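Local coordinates for protein beta-N-acetylhexosaminidase (Akkermansia muciniphila, PDB 6JEB) that hydrolyses terminal non-reducing N-acetyl-hexosamine residues from N-acetyl-beta-hexosaminides, including N-glycans and chitobiose, as a family 20 glycoside hydrolase, at residues 331-336 with 343-348; 349-354 with 376-381; 370-375 with 418-423. One frame throughout, in Å; residues are numbered along the deposited sequence.

Overall arrangement
All three contacts lie in the family 20 catalytic domain, a (beta/alpha)8 barrel whose parallel sheet includes strands 342-345 and 392-399. Contact 1 packs helix 329-339 on strand 342-345. The chain then runs into 349-354, the substrate-binding loop of contact 2, and on through helix 372-376, shared between contacts 2 and 3, to helix 417-426 of contact 3. Contact 1 closes before the others open, whereas the segments of contacts 2 and 3 alternate along the chain, with centres 7 Å apart. Centres of contacts 1 and 2 are 12 Å apart, those of 1 and 3 18 Å. Contact 2 links the others, touching them through Met-345 against Pro-380 and the Glu-349 to Lys-374 salt bridge.

Contact 1: residues 331-336 with 343-348; sequences QSIEKT and LIMASS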
ATOM      1  N   GLN A 331       4.022   8.665  19.177  1.00 27.79           N
ATOM      2  CA  GLN A 331       4.586   9.994  18.975  1.00 28.81           C
ATOM      3  C   GLN A 331       4.160  10.573  17.632  1.00 25.54           C
ATOM      4  O   GLN A 331       3.878  11.773  17.527  1.00 26.59           O
ATOM      5  CB  GLN A 331       6.112   9.937  19.088  1.00 33.21           C
ATOM      6  CG  GLN A 331       6.624   9.308  20.382  1.00 40.21           C
ATOM      7  CD  GLN A 331       6.822   7.797  20.281  1.00 44.94           C
ATOM      8  OE1 GLN A 331       5.927   7.058  19.855  1.00 41.77           O
ATOM      9  NE2 GLN A 331       8.007   7.334  20.671  1.00 47.29           N
ATOM     10  N   SER A 332       4.086   9.732  16.597  1.00 22.10           N
ATOM     11  CA  SER A 332       3.677  10.211  15.282  1.00 22.21           C
ATOM     12  C   SER A 332       2.232  10.688  15.289  1.00 21.95           C
ATOM     13  O   SER A 332       1.912  11.720  14.689  1.00 22.56           O
ATOM     14  CB  SER A 332       3.874   9.111  14.241  1.00 23.76           C
ATOM     15  OG  SER A 332       5.239   8.738  14.161  1.00 25.23           O
ATOM     16  N   ILE A 333       1.344   9.946  15.953  1.00 20.59           N
ATOM     17  CA  ILE A 333      -0.050  10.372  16.051  1.00 20.94           C
ATOM     18  C   ILE A 333      -0.135  11.744  16.705  1.00 23.53           C
ATOM     19  O   ILE A 333      -0.824  12.648  16.215  1.00 24.46           O
ATOM     20  CB  ILE A 333      -0.884   9.320  16.806  1.00 21.55           C
ATOM     21  CG1 ILE A 333      -0.927   8.004  16.019  1.00 21.88           C
ATOM     22  CG2 ILE A 333      -2.295   9.840  17.061  1.00 23.78           C
ATOM     23  CD1 ILE A 333      -1.510   6.847  16.804  1.00 22.84           C
ATOM     24  N   GLU A 334       0.607  11.927  17.797  1.00 26.10           N
ATOM     25  CA  GLU A 334       0.546  13.175  18.552  0.50 27.67           C
ATOM     26  C   GLU A 334       1.159  14.329  17.768  1.00 27.90           C
ATOM     27  O   GLU A 334       0.588  15.425  17.704  1.00 28.24           O
ATOM     28  CB  GLU A 334       1.255  12.997  19.895  0.50 30.46           C
ATOM     29  CG  GLU A 334       1.560  14.294  20.621  0.50 33.42           C
ATOM     30  CD  GLU A 334       2.328  14.064  21.905  0.50 36.32           C
ATOM     31  OE1 GLU A 334       1.801  13.366  22.795  0.50 37.59           O
ATOM     32  OE2 GLU A 334       3.465  14.569  22.019  0.50 37.30           O
ATOM     33  N   LYS A 335       2.329  14.102  17.160  1.00 27.38           N
ATOM     34  CA  LYS A 335       3.013  15.184  16.455  1.00 26.84           C
ATOM     35  C   LYS A 335       2.279  15.585  15.179  1.00 24.71           C
ATOM     36  O   LYS A 335       2.240  16.770  14.830  1.00 24.57           O
ATOM     37  CB  LYS A 335       4.461  14.793  16.145  1.00 31.17           C
ATOM     38  CG  LYS A 335       5.347  14.611  17.366  1.00 37.49           C
ATOM     39  CD  LYS A 335       5.447  15.882  18.192  1.00 42.68           C
ATOM     40  CE  LYS A 335       6.184  15.622  19.500  1.00 46.47           C
ATOM     41  NZ  LYS A 335       5.514  16.264  20.667  1.00 49.57           N
ATOM     42  N   THR A 336       1.711  14.620  14.452  1.00 23.30           N
ATOM     43  CA  THR A 336       0.976  14.988  13.245  1.00 23.50           C
ATOM     44  C   THR A 336      -0.286  15.772  13.585  1.00 23.91           C
ATOM     45  O   THR A 336      -0.650  16.710  12.867  1.00 26.25           O
ATOM     46  CB  THR A 336       0.657  13.759  12.391  1.00 22.53           C
ATOM     47  OG1 THR A 336      -0.037  12.783  13.178  1.00 23.13           O
ATOM     48  CG2 THR A 336       1.937  13.157  11.818  1.00 23.31           C
ATOM     49  N   LEU A 343      -2.753  11.404   8.794  1.00 17.27           N
ATOM     50  CA  LEU A 343      -1.866  10.284   9.069  0.50 15.60           C
ATOM     51  C   LEU A 343      -2.467   8.991   8.545  1.00 16.15           C
ATOM     52  O   LEU A 343      -3.651   8.719   8.754  1.00 18.12           O
ATOM     53  CB  LEU A 343      -1.608  10.165  10.574  0.50 16.33           C
ATOM     54  CG  LEU A 343      -0.600   9.096  10.990  0.50 15.02           C
ATOM     55  CD1 LEU A 343       0.757   9.413  10.385  0.50 15.04           C
ATOM     56  CD2 LEU A 343      -0.507   8.998  12.507  0.50 18.41           C
ATOM     57  N   ILE A 344      -1.640   8.193   7.870  1.00 13.84           N
ATOM     58  CA  ILE A 344      -1.975   6.818   7.521  1.00 13.67           C
ATOM     59  C   ILE A 344      -1.041   5.929   8.331  1.00 13.19           C
ATOM     60  O   ILE A 344       0.168   6.176   8.378  1.00 14.87           O
ATOM     61  CB  ILE A 344      -1.841   6.565   6.008  1.00 14.21           C
ATOM     62  CG1 ILE A 344      -2.912   7.359   5.245  1.00 15.20           C
ATOM     63  CG2 ILE A 344      -1.975   5.079   5.694  1.00 14.92           C
ATOM     64  CD1 ILE A 344      -2.676   7.431   3.741  1.00 15.58           C
ATOM     65  N   MET A 345      -1.596   4.917   8.989  1.00 14.41           N
ATOM     66  CA  MET A 345      -0.820   4.048   9.866  0.75 15.05           C
ATOM     67  C   MET A 345      -0.227   2.899   9.055  1.00 14.55           C
ATOM     68  O   MET A 345      -0.963   2.068   8.519  1.00 14.52           O
ATOM     69  CB  MET A 345      -1.717   3.518  10.986  0.75 15.84           C
ATOM     70  CG  MET A 345      -1.016   2.615  11.986  0.75 17.48           C
ATOM     71  SD  MET A 345       0.464   3.365  12.702  0.75 19.51           S
ATOM     72  CE  MET A 345      -0.213   4.791  13.557  0.75 20.05           C
ATOM     73  N   ALA A 346       1.108   2.850   8.980  1.00 14.14           N
ATOM     74  CA  ALA A 346       1.834   1.784   8.297  1.00 14.12           C
ATOM     75  C   ALA A 346       2.940   1.230   9.189  1.00 14.69           C
ATOM     76  O   ALA A 346       3.974   0.778   8.694  1.00 16.31           O
ATOM     77  CB  ALA A 346       2.399   2.270   6.961  1.00 15.08           C
ATOM     78  N   SER A 347       2.728   1.256  10.507  1.00 15.39           N
ATOM     79  CA  SER A 347       3.764   0.899  11.468  1.00 16.35           C
ATOM     80  C   SER A 347       4.432  -0.419  11.105  1.00 14.86           C
ATOM     81  O   SER A 347       3.765  -1.446  10.943  1.00 16.20           O
ATOM     82  CB  SER A 347       3.156   0.763  12.857  1.00 20.53           C
ATOM     83  OG  SER A 347       4.058   0.053  13.691  1.00 24.23           O
ATOM     84  N   SER A 348       5.763  -0.387  11.009  1.00 15.62           N
ATOM     85  CA  SER A 348       6.506  -1.574  10.611  1.00 16.19           C
ATOM     86  C   SER A 348       6.413  -2.693  11.639  1.00 17.47           C
ATOM     87  O   SER A 348       6.741  -3.838  11.319  1.00 18.53           O
ATOM     88  CB  SER A 348       7.963  -1.215  10.328  1.00 17.44           C
ATOM     89  OG  SER A 348       8.611  -0.748  11.498  1.00 19.67           O
TER
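Leu-343 presents its CD2 methyl to Ile-333, meeting CG1 at 3.7 Å, and the two side chains cross at about a right angle. With its CG anti to the backbone N (chi1 -175°), Leu-343 extends toward the helix, and the same methyl lies 3.9 Å from Thr-336 OG1. The other branch, CD1, faces Thr-336 CG2 at 4.2 Å, so both methyls of the leucine take part. Met-345 comes in by its end: bends at chi2 and chi3 fold the chain so that CE lies 4.1 Å from Ile-333 CD1, again crossing the isoleucine nearly perpendicularly. These pairs join the last two elements of a beta-alpha-beta unit of the TIM barrel, strand 320-323, helix 329-339 and strand 342-345. The short helix and strand segments run antiparallel, at 169°, with their axes 9.8 Å apart at closest approach, and no hydrogen bond links them. The polar bonds lie within the helix or go to residues outside the two segments. Thr-336 turns OG1 back onto Ser-332 O at 2.7 Å, tilted 23° from the carbonyl plane, while Thr-336 N reaches that oxygen from the opposite face; two donors thus hold one buried carbonyl. His-391 is a further partner of Thr-336 OG1 and also bonds to Ile-333 O. A valine in place of Thr-336 would probably leave Ser-332 O with only its backbone donor and deprive His-391 of its hydroxyl mate. Ser-332 OG is engaged with Gln-328 O, in the residue just before helix 329-339.

Contact 2: residues 349-354 with 376-381; sequences EYCYLD and YDLDPA. With ACM (acetamide), chain C.
Two waters join the hydroxyl of Tyr-350 to the carboxylate of Asp-377, although the two segments share no direct hydrogen bond. Water 2 lies 2.7 Å from Tyr-350 OH and also donates to Asp-377 OD2; water 1 donates to Asp-377 OD2 at 2.6 Å but reaches the hydroxyl only weakly. Away from the hydroxyl, Leu-378 packs against the phenol. Its CD1 sits over one face, 4.1 Å from the ring centroid and 22° off the normal, a CH-pi contact displaced toward the rim, while Leu-378 CB approaches Tyr-350 CD2 at 3.7 Å. The second methyl, CD2, meets Cys-351 SG at 3.7 Å. Having CG anti to the backbone N (chi1 176°) lets Leu-378 spread its branches over two consecutive residues of the loop. Beyond Leu-378, the chain forms an Asx turn, with Ala-381 N donating to Asp-379 OD1 from above the carboxylate plane; Arg-89 makes a salt bridge to the same oxygen. On the active-site side, Tyr-352 OH donates to the acetamide O at 2.7 Å, the ligand oxygen lying in plane at the ring edge, and Asp-257 also bonds the ligand. The chemistry divides along one loop: packing on Leu-378 holds Tyr-350 and Cys-351, the waters bridge from the Tyr-350 hydroxyl, and Tyr-352 offers its hydroxyl proton to the acetamide carbonyl, consistent with orienting the substrate's acetamido group for substrate-assisted catalysis.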
ATOM      1  N   GLU A 349       5.970  -2.392  12.861  1.00 17.95           N
ATOM      2  CA  GLU A 349       5.759  -3.423  13.872  0.50 18.07           C
ATOM      3  C   GLU A 349       4.596  -4.343  13.518  1.00 16.77           C
ATOM      4  O   GLU A 349       4.544  -5.478  14.008  1.00 18.76           O
ATOM      5  CB  GLU A 349       5.520  -2.764  15.239  0.50 19.98           C
ATOM      6  CG  GLU A 349       5.400  -3.715  16.429  0.50 22.54           C
ATOM      7  CD  GLU A 349       5.399  -2.993  17.774  0.50 25.63           C
ATOM      8  OE1 GLU A 349       6.023  -1.915  17.864  0.50 28.55           O
ATOM      9  OE2 GLU A 349       4.784  -3.499  18.742  0.50 25.08           O
ATOM     10  N   TYR A 350       3.667  -3.879  12.677  1.00 15.59           N
ATOM     11  CA  TYR A 350       2.444  -4.613  12.370  1.00 15.90           C
ATOM     12  C   TYR A 350       2.201  -4.776  10.877  1.00 15.16           C
ATOM     13  O   TYR A 350       1.514  -5.719  10.458  1.00 16.85           O
ATOM     14  CB  TYR A 350       1.227  -3.864  12.927  1.00 16.04           C
ATOM     15  CG  TYR A 350       1.217  -3.699  14.422  1.00 17.23           C
ATOM     16  CD1 TYR A 350       1.801  -2.591  15.020  1.00 18.65           C
ATOM     17  CD2 TYR A 350       0.615  -4.649  15.240  1.00 16.91           C
ATOM     18  CE1 TYR A 350       1.795  -2.431  16.389  1.00 20.65           C
ATOM     19  CE2 TYR A 350       0.597  -4.495  16.618  1.00 20.66           C
ATOM     20  CZ  TYR A 350       1.190  -3.385  17.185  1.00 22.13           C
ATOM     21  OH  TYR A 350       1.186  -3.226  18.550  1.00 27.35           O
ATOM     22  N   CYS A 351       2.721  -3.848  10.067  1.00 15.33           N
ATOM     23  CA  CYS A 351       2.240  -3.663   8.703  1.00 14.43           C
ATOM     24  C   CYS A 351       3.274  -3.951   7.637  1.00 14.15           C
ATOM     25  O   CYS A 351       2.928  -3.925   6.447  1.00 13.27           O
ATOM     26  CB  CYS A 351       1.760  -2.219   8.492  1.00 14.96           C
ATOM     27  SG  CYS A 351       0.447  -1.706   9.605  1.00 16.98           S
ATOM     28  N   TYR A 352       4.526  -4.196   8.015  1.00 14.47           N
ATOM     29  CA  TYR A 352       5.590  -4.445   7.046  1.00 13.73           C
ATOM     30  C   TYR A 352       5.564  -5.932   6.716  1.00 13.27           C
ATOM     31  O   TYR A 352       6.121  -6.757   7.446  1.00 14.33           O
ATOM     32  CB  TYR A 352       6.931  -3.952   7.591  1.00 14.26           C
ATOM     33  CG  TYR A 352       7.209  -2.518   7.192  1.00 14.26           C
ATOM     34  CD1 TYR A 352       6.175  -1.578   7.139  1.00 14.29           C
ATOM     35  CD2 TYR A 352       8.497  -2.097   6.860  1.00 15.09           C
ATOM     36  CE1 TYR A 352       6.414  -0.264   6.759  1.00 14.77           C
ATOM     37  CE2 TYR A 352       8.747  -0.785   6.483  1.00 14.54           C
ATOM     38  CZ  TYR A 352       7.698   0.124   6.425  1.00 14.04           C
ATOM     39  OH  TYR A 352       7.936   1.418   6.024  1.00 15.05           O
ATOM     40  N   LEU A 353       4.903  -6.278   5.611  1.00 12.55           N
ATOM     41  CA  LEU A 353       4.663  -7.680   5.299  1.00 13.72           C
ATOM     42  C   LEU A 353       5.838  -8.336   4.585  1.00 13.98           C
ATOM     43  O   LEU A 353       5.760  -9.529   4.261  1.00 14.89           O
ATOM     44  CB  LEU A 353       3.353  -7.850   4.523  1.00 13.90           C
ATOM     45  CG  LEU A 353       2.143  -7.247   5.253  1.00 14.46           C
ATOM     46  CD1 LEU A 353       0.839  -7.566   4.528  1.00 16.77           C
ATOM     47  CD2 LEU A 353       2.080  -7.697   6.732  1.00 16.56           C
ATOM     48  N   ASP A 354       6.924  -7.598   4.346  1.00 13.60           N
ATOM     49  CA  ASP A 354       8.157  -8.249   3.932  1.00 13.78           C
ATOM     50  C   ASP A 354       8.797  -9.038   5.071  1.00 14.46           C
ATOM     51  O   ASP A 354       9.601  -9.937   4.805  1.00 15.36           O
ATOM     52  CB  ASP A 354       9.139  -7.229   3.330  1.00 14.84           C
ATOM     53  CG  ASP A 354       9.415  -6.038   4.248  1.00 15.85           C
ATOM     54  OD1 ASP A 354       8.480  -5.549   4.920  1.00 16.20           O
ATOM     55  OD2 ASP A 354      10.578  -5.570   4.279  1.00 17.35           O
ATOM     56  N   TYR A 376      -2.789  -8.946  13.797  1.00 16.95           N
ATOM     57  CA  TYR A 376      -4.172  -8.730  14.204  1.00 15.94           C
ATOM     58  C   TYR A 376      -4.286  -7.853  15.450  1.00 16.42           C
ATOM     59  O   TYR A 376      -5.345  -7.253  15.682  1.00 16.96           O
ATOM     60  CB  TYR A 376      -4.914 -10.068  14.390  1.00 14.77           C
ATOM     61  CG  TYR A 376      -6.396  -9.814  14.462  1.00 14.83           C
ATOM     62  CD1 TYR A 376      -7.134  -9.639  13.301  1.00 14.98           C
ATOM     63  CD2 TYR A 376      -7.042  -9.654  15.684  1.00 17.14           C
ATOM     64  CE1 TYR A 376      -8.472  -9.330  13.343  1.00 16.58           C
ATOM     65  CE2 TYR A 376      -8.385  -9.350  15.741  1.00 15.72           C
ATOM     66  CZ  TYR A 376      -9.099  -9.191  14.566  1.00 16.01           C
ATOM     67  OH  TYR A 376     -10.437  -8.877  14.615  1.00 17.36           O
ATOM     68  N   ASP A 377      -3.221  -7.746  16.246  1.00 16.93           N
ATOM     69  CA  ASP A 377      -3.293  -6.887  17.417  0.70 17.77           C
ATOM     70  C   ASP A 377      -3.335  -5.402  17.065  1.00 17.27           C
ATOM     71  O   ASP A 377      -3.536  -4.583  17.965  1.00 19.94           O
ATOM     72  CB  ASP A 377      -2.131  -7.189  18.365  0.70 21.15           C
ATOM     73  CG  ASP A 377      -2.407  -6.742  19.787  0.70 27.00           C
ATOM     74  OD1 ASP A 377      -3.478  -7.094  20.331  0.70 27.77           O
ATOM     75  OD2 ASP A 377      -1.555  -6.038  20.366  0.70 30.28           O
ATOM     76  N   LEU A 378      -3.177  -5.041  15.793  1.00 16.43           N
ATOM     77  CA  LEU A 378      -3.136  -3.635  15.402  1.00 16.19           C
ATOM     78  C   LEU A 378      -4.500  -2.969  15.561  1.00 17.01           C
ATOM     79  O   LEU A 378      -5.489  -3.402  14.958  1.00 16.71           O
ATOM     80  CB  LEU A 378      -2.679  -3.506  13.954  1.00 16.53           C
ATOM     81  CG  LEU A 378      -2.703  -2.075  13.409  1.00 16.88           C
ATOM     82  CD1 LEU A 378      -1.696  -1.197  14.156  1.00 18.29           C
ATOM     83  CD2 LEU A 378      -2.424  -2.080  11.913  1.00 19.36           C
ATOM     84  N   ASP A 379      -4.539  -1.911  16.368  1.00 17.38           N
ATOM     85  CA  ASP A 379      -5.587  -0.898  16.327  1.00 17.53           C
ATOM     86  C   ASP A 379      -4.917   0.334  15.738  1.00 17.29           C
ATOM     87  O   ASP A 379      -3.996   0.880  16.367  1.00 18.56           O
ATOM     88  CB  ASP A 379      -6.082  -0.606  17.747  1.00 18.90           C
ATOM     89  CG  ASP A 379      -7.006   0.613  17.829  1.00 19.46           C
ATOM     90  OD1 ASP A 379      -7.435   1.142  16.781  1.00 17.15           O
ATOM     91  OD2 ASP A 379      -7.306   1.048  18.968  1.00 21.09           O
ATOM     92  N   PRO A 380      -5.295   0.785  14.532  1.00 16.28           N
ATOM     93  CA  PRO A 380      -4.591   1.930  13.925  1.00 17.05           C
ATOM     94  C   PRO A 380      -4.554   3.162  14.802  1.00 18.42           C
ATOM     95  O   PRO A 380      -3.617   3.964  14.685  1.00 19.13           O
ATOM     96  CB  PRO A 380      -5.378   2.172  12.630  1.00 16.12           C
ATOM     97  CG  PRO A 380      -5.926   0.824  12.286  1.00 16.17           C
ATOM     98  CD  PRO A 380      -6.313   0.228  13.619  1.00 15.59           C
ATOM     99  N   ALA A 381      -5.535   3.328  15.692  1.00 18.01           N
ATOM    100  CA  ALA A 381      -5.588   4.464  16.602  1.00 20.14           C
ATOM    101  C   ALA A 381      -4.834   4.222  17.900  1.00 20.70           C
ATOM    102  O   ALA A 381      -4.707   5.153  18.701  1.00 22.32           O
ATOM    103  CB  ALA A 381      -7.041   4.814  16.927  1.00 21.63           C
TER
HETATM  104  C1  ACM C 502      10.519   2.725   4.307  1.00 15.50           C
HETATM  105  O   ACM C 502      10.371   1.731   4.944  1.00 17.41           O
HETATM  106  N   ACM C 502      11.800   2.975   3.728  1.00 12.42           N
HETATM  107  C2  ACM C 502       9.422   3.751   4.083  1.00 14.59           C
HETATM  108  O   HOH W   1       1.025  -6.235  20.052  1.00 39.52           O
HETATM  109  O   HOH W   2      -1.295  -3.268  19.648  1.00 40.32           O

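Contact 3: residues 370-375 with 418-423; sequences TTLQKC and ACAIAE
Cys-375 and Ile-421 make the closest approach between the two helical segments, SG to CD1 at 3.5 Å, and the contact is apolar throughout. The sulfur also faces Ile-421 CG1 at 3.7 Å, so it lies alongside the terminal bond of the isoleucine and does not touch a single methyl alone. A chi1 of -172° swings SG away from its own N and out toward Ala-420 and Ile-421. Ala-420 CB meets Cys-375 SG at 3.9 Å and, at 4.0 Å, CD1 of Leu-372, whose end reaches in from one turn before Cys-375 in helix 372-376. The small alanine side chain is consistent with the short CA-CA distance of 6.4 Å between Cys-375 and Ala-420. Hydrogen bonds are confined to the individual segments. Thr-371 is the N-cap of helix 372-376: its OG1 accepts from Lys-374 N at 3.0 Å with an N-H...O angle of 161°, capping an amide in the first turn. Cys-375 N bonds back to Thr-371 O at 2.9 Å, fixing the turn that carries the cysteine. Charged groups tie the edges to other parts of the fold, since Lys-374 forms a salt bridge with Glu-349 and Glu-423 one with Lys-440. Ile-421 rests on Val-395 and Ala-397 of strand 392-399, which places this helix-helix packing on the outer layer of the TIM barrel, with the Cys-375 side chain about 5 Å from that of Leu-353, a substrate-binding residue.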
ATOM      1  N   THR A 370       6.902 -10.891  12.321  1.00 16.54           N
ATOM      2  CA  THR A 370       5.568 -10.350  12.566  1.00 15.91           C
ATOM      3  C   THR A 370       4.574 -11.470  12.284  1.00 16.50           C
ATOM      4  O   THR A 370       4.261 -11.754  11.123  1.00 16.32           O
ATOM      5  CB  THR A 370       5.285  -9.133  11.694  1.00 16.47           C
ATOM      6  OG1 THR A 370       6.283  -8.127  11.935  1.00 18.35           O
ATOM      7  CG2 THR A 370       3.889  -8.573  12.013  1.00 17.09           C
ATOM      8  N   THR A 371       4.088 -12.116  13.341  1.00 17.42           N
ATOM      9  CA  THR A 371       3.151 -13.209  13.156  1.00 17.52           C
ATOM     10  C   THR A 371       1.775 -12.663  12.789  1.00 16.86           C
ATOM     11  O   THR A 371       1.482 -11.469  12.933  1.00 17.61           O
ATOM     12  CB  THR A 371       3.016 -14.031  14.438  1.00 18.50           C
ATOM     13  OG1 THR A 371       2.463 -13.206  15.471  1.00 19.03           O
ATOM     14  CG2 THR A 371       4.370 -14.595  14.874  1.00 19.11           C
ATOM     15  N   LEU A 372       0.924 -13.569  12.305  1.00 17.10           N
ATOM     16  CA  LEU A 372      -0.465 -13.216  12.031  1.00 16.99           C
ATOM     17  C   LEU A 372      -1.149 -12.679  13.282  1.00 15.61           C
ATOM     18  O   LEU A 372      -1.895 -11.694  13.217  1.00 16.29           O
ATOM     19  CB  LEU A 372      -1.205 -14.442  11.500  1.00 16.80           C
ATOM     20  CG  LEU A 372      -2.682 -14.237  11.201  1.00 15.77           C
ATOM     21  CD1 LEU A 372      -2.851 -13.205  10.078  1.00 17.21           C
ATOM     22  CD2 LEU A 372      -3.296 -15.570  10.838  1.00 17.65           C
ATOM     23  N   GLN A 373      -0.889 -13.299  14.437  1.00 17.50           N
ATOM     24  CA  GLN A 373      -1.501 -12.835  15.678  1.00 18.44           C
ATOM     25  C   GLN A 373      -1.022 -11.435  16.049  1.00 17.75           C
ATOM     26  O   GLN A 373      -1.817 -10.600  16.498  1.00 18.90           O
ATOM     27  CB  GLN A 373      -1.215 -13.824  16.808  1.00 20.88           C
ATOM     28  CG  GLN A 373      -1.985 -13.519  18.075  1.00 25.30           C
ATOM     29  CD  GLN A 373      -1.939 -14.658  19.078  1.00 30.89           C
ATOM     30  OE1 GLN A 373      -1.375 -15.720  18.809  1.00 33.89           O
ATOM     31  NE2 GLN A 373      -2.543 -14.445  20.237  1.00 33.86           N
ATOM     32  N   LYS A 374       0.272 -11.160  15.869  1.00 18.06           N
ATOM     33  CA  LYS A 374       0.792  -9.821  16.131  1.00 18.39           C
ATOM     34  C   LYS A 374       0.130  -8.805  15.214  1.00 17.17           C
ATOM     35  O   LYS A 374      -0.306  -7.732  15.652  1.00 18.10           O
ATOM     36  CB  LYS A 374       2.309  -9.809  15.920  1.00 19.10           C
ATOM     37  CG  LYS A 374       2.926  -8.414  15.923  1.00 20.13           C
ATOM     38  CD  LYS A 374       2.750  -7.744  17.274  1.00 23.55           C
ATOM     39  CE  LYS A 374       3.522  -6.442  17.338  1.00 24.16           C
ATOM     40  NZ  LYS A 374       3.541  -5.871  18.715  1.00 26.50           N
ATOM     41  N   CYS A 375       0.057  -9.136  13.925  1.00 16.66           N
ATOM     42  CA  CYS A 375      -0.592  -8.261  12.964  0.80 16.88           C
ATOM     43  C   CYS A 375      -2.018  -7.927  13.399  1.00 16.37           C
ATOM     44  O   CYS A 375      -2.426  -6.756  13.376  1.00 17.10           O
ATOM     45  CB  CYS A 375      -0.570  -8.958  11.608  0.80 17.95           C
ATOM     46  SG  CYS A 375      -1.105  -7.962  10.255  0.80 16.82           S
ATOM     47  N   ALA A 418      -2.424  -9.869   5.252  1.00 12.60           N
ATOM     48  CA  ALA A 418      -3.260  -8.841   4.632  1.00 12.60           C
ATOM     49  C   ALA A 418      -4.723  -8.970   5.049  1.00 13.13           C
ATOM     50  O   ALA A 418      -5.435  -7.964   5.096  1.00 14.07           O
ATOM     51  CB  ALA A 418      -3.135  -8.879   3.104  1.00 13.43           C
ATOM     52  N   CYS A 419      -5.186 -10.191   5.350  1.00 13.36           N
ATOM     53  CA  CYS A 419      -6.547 -10.374   5.859  1.00 13.36           C
ATOM     54  C   CYS A 419      -6.722  -9.684   7.205  1.00 13.55           C
ATOM     55  O   CYS A 419      -7.773  -9.087   7.477  1.00 13.64           O
ATOM     56  CB  CYS A 419      -6.862 -11.865   6.013  1.00 14.68           C
ATOM     57  SG  CYS A 419      -6.570 -12.853   4.531  1.00 15.84           S
ATOM     58  N   ALA A 420      -5.703  -9.773   8.065  1.00 13.27           N
ATOM     59  CA  ALA A 420      -5.758  -9.111   9.364  1.00 13.04           C
ATOM     60  C   ALA A 420      -5.704  -7.599   9.204  1.00 13.64           C
ATOM     61  O   ALA A 420      -6.445  -6.871   9.877  1.00 14.23           O
ATOM     62  CB  ALA A 420      -4.618  -9.608  10.257  1.00 14.05           C
ATOM     63  N   ILE A 421      -4.840  -7.111   8.311  1.00 13.00           N
ATOM     64  CA  ILE A 421      -4.802  -5.682   8.012  1.00 12.86           C
ATOM     65  C   ILE A 421      -6.159  -5.206   7.506  1.00 11.91           C
ATOM     66  O   ILE A 421      -6.632  -4.126   7.884  1.00 13.38           O
ATOM     67  CB  ILE A 421      -3.677  -5.371   7.004  1.00 12.69           C
ATOM     68  CG1 ILE A 421      -2.299  -5.723   7.593  1.00 14.87           C
ATOM     69  CG2 ILE A 421      -3.728  -3.906   6.560  1.00 14.30           C
ATOM     70  CD1 ILE A 421      -1.894  -4.859   8.771  1.00 17.53           C
ATOM     71  N   ALA A 422      -6.795  -5.991   6.627  1.00 12.23           N
ATOM     72  CA  ALA A 422      -8.108  -5.616   6.101  1.00 12.04           C
ATOM     73  C   ALA A 422      -9.115  -5.434   7.227  1.00 12.32           C
ATOM     74  O   ALA A 422      -9.900  -4.474   7.226  1.00 13.14           O
ATOM     75  CB  ALA A 422      -8.602  -6.674   5.108  1.00 12.43           C
ATOM     76  N   GLU A 423      -9.102  -6.345   8.200  1.00 12.17           N
ATOM     77  CA  GLU A 423     -10.031  -6.248   9.320  1.00 13.24           C
ATOM     78  C   GLU A 423      -9.669  -5.085  10.243  1.00 13.18           C
ATOM     79  O   GLU A 423     -10.556  -4.408  10.773  1.00 14.15           O
ATOM     80  CB  GLU A 423     -10.104  -7.591  10.061  1.00 13.53           C
ATOM     81  CG  GLU A 423     -11.092  -7.599  11.222  1.00 14.09           C
ATOM     82  CD  GLU A 423     -11.769  -8.949  11.444  1.00 15.53           C
ATOM     83  OE1 GLU A 423     -12.273  -9.539  10.463  1.00 14.89           O
ATOM     84  OE2 GLU A 423     -11.803  -9.420  12.604  1.00 15.93           O
TER